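PDB 4OEV: putative peptide ABC-transport system periplasmic peptide-binding protein from Campylobacter jejuni, which binds nickel(II) outside the cytoplasm, here together with oxalate, as the extracytoplasmic nickel-binding protein of an ABC-type importer. Local coordinates for residues 94-98 against 147-151. Residues are numbered along the deposited sequence; the frame is centred on the assembly and turned at random.
Sequences PKNNS and NLNTS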
loop_
_atom_site.group_PDB
_atom_site.type_symbol
_atom_site.label_atom_id
_atom_site.label_comp_id
_atom_site.label_asym_id
_atom_site.label_seq_id
_atom_site.Cartn_x
_atom_site.Cartn_y
_atom_site.Cartn_z
ATOM N N PRO A 94 -6.719 18.657 11.554
ATOM C CA PRO A 94 -5.468 18.155 12.130
ATOM C C PRO A 94 -5.653 17.425 13.466
ATOM O O PRO A 94 -4.891 16.507 13.776
ATOM C CB PRO A 94 -4.627 19.445 12.345
ATOM C CG PRO A 94 -5.197 20.459 11.396
ATOM C CD PRO A 94 -6.697 20.124 11.362
ATOM N N LYS A 95 -6.698 17.767 14.206
ATOM C CA LYS A 95 -6.920 17.167 15.517
ATOM C C LYS A 95 -7.356 15.708 15.381
ATOM O O LYS A 95 -7.404 14.980 16.377
ATOM C CB LYS A 95 -7.926 17.993 16.329
ATOM C CG LYS A 95 -7.325 19.269 16.899
ATOM C CD LYS A 95 -8.173 19.934 18.001
ATOM C CE LYS A 95 -9.545 20.390 17.488
ATOM N NZ LYS A 95 -10.163 21.458 18.330
ATOM N N ASN A 96 -7.683 15.285 14.162
ATOM C CA ASN A 96 -8.035 13.876 13.961
ATOM C C ASN A 96 -6.848 12.988 13.591
ATOM O O ASN A 96 -6.973 11.757 13.639
ATOM C CB ASN A 96 -9.112 13.702 12.891
ATOM C CG ASN A 96 -10.454 14.175 13.354
ATOM O OD1 ASN A 96 -10.742 14.121 14.550
ATOM N ND2 ASN A 96 -11.293 14.625 12.425
ATOM N N ASN A 97 -5.704 13.590 13.258
ATOM C CA ASN A 97 -4.480 12.828 12.932
ATOM C C ASN A 97 -4.685 11.748 11.876
ATOM O O ASN A 97 -4.148 10.643 11.982
ATOM C CB ASN A 97 -3.879 12.212 14.207
ATOM C CG ASN A 97 -3.686 13.255 15.294
ATOM O OD1 ASN A 97 -2.891 14.163 15.135
ATOM N ND2 ASN A 97 -4.463 13.159 16.378
ATOM N N SER A 98 -5.412 12.100 10.821
ATOM C CA SER A 98 -5.843 11.139 9.807
ATOM C C SER A 98 -4.685 10.609 8.994
ATOM O O SER A 98 -3.782 11.364 8.658
ATOM C CB SER A 98 -6.871 11.780 8.881
ATOM O OG SER A 98 -7.201 10.861 7.852
ATOM N N ASN A 147 -14.713 11.766 19.663
ATOM C CA ASN A 147 -13.284 11.891 19.376
ATOM C C ASN A 147 -12.931 10.807 18.392
ATOM O O ASN A 147 -12.836 9.636 18.748
ATOM C CB ASN A 147 -12.469 11.790 20.653
ATOM C CG ASN A 147 -10.978 12.049 20.428
ATOM O OD1 ASN A 147 -10.467 11.973 19.304
ATOM N ND2 ASN A 147 -10.292 12.414 21.501
ATOM N N LEU A 148 -12.749 11.202 17.136
ATOM C CA LEU A 148 -12.546 10.259 16.069
ATOM C C LEU A 148 -11.356 9.333 16.351
ATOM O O LEU A 148 -11.331 8.193 15.880
ATOM C CB LEU A 148 -12.347 10.997 14.748
ATOM C CG LEU A 148 -12.540 10.112 13.505
ATOM C CD1 LEU A 148 -14.040 9.779 13.315
ATOM C CD2 LEU A 148 -11.953 10.785 12.280
ATOM N N ASN A 149 -10.384 9.833 17.110
ATOM C CA ASN A 149 -9.172 9.082 17.431
ATOM C C ASN A 149 -9.393 7.833 18.276
ATOM O O ASN A 149 -8.739 6.806 18.067
ATOM C CB ASN A 149 -8.148 9.978 18.160
ATOM C CG ASN A 149 -7.718 11.184 17.329
ATOM O OD1 ASN A 149 -6.819 11.078 16.515
ATOM N ND2 ASN A 149 -8.315 12.342 17.588
ATOM N N THR A 150 -10.306 7.927 19.236
ATOM C CA THR A 150 -10.409 6.892 20.251
ATOM C C THR A 150 -11.813 6.314 20.380
ATOM O O THR A 150 -12.046 5.483 21.239
ATOM C CB THR A 150 -9.960 7.445 21.613
ATOM O OG1 THR A 150 -10.735 8.603 21.927
ATOM C CG2 THR A 150 -8.457 7.879 21.584
ATOM N N SER A 151 -12.738 6.749 19.530
ATOM C CA SER A 151 -14.174 6.387 19.655
ATOM C C SER A 151 -14.361 4.876 19.639
ATOM O O SER A 151 -13.610 4.175 18.958
ATOM C CB SER A 151 -14.980 7.009 18.518
ATOM O OG SER A 151 -16.374 6.702 18.604
HETATM O O HOH W 1 -12.901 14.066 15.986
#
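N149 reaches across to the 94-98 turn with both ends of its side-chain amide. Its ND2 gives a nearly straight bond to the backbone carbonyl of K95 (ND2 to O 3.0 Å, 172° at the hydrogen), meeting that oxygen in the carbonyl plane. Its OD1 accepts a hydrogen bond from N97 ND2 at 3.1 Å; this donor stands 39° above the carbonyl plane of N149 rather than on a lone pair, and the two amides are turned 49° against each other. OD1 also lies 3.0 Å from N96 O, two acceptors with no bond between them; N96 O is hydrogen-bonded to Y22 OH.

Beside this, the amide of N96 crosses L148 at about a right angle, OD1 lying 3.5 Å from CB and the rest of the amide against CD2. A water in reach of N96 OD1 and accepting from L148 N probably bridges the two, while N96 ND2 is bonded to A90 O.

The 147-151 loop opens with an Asx turn: N147 OD1 accepts from N149 N. The same oxygen takes N149 ND2 at 2.8 Å, so both hydrogens of that amide are used and its rotation is fixed. On the other side, a 3-10 turn following helix 81-92, closed by N97 N to P94 O, presents the K95 carbonyl. Two surface loops of this solute-binding protein are thereby joined, away from the nickel and oxalate sites. L148 also packs on L143 of helix 140-143, and R17 NH1 bonds N149 O.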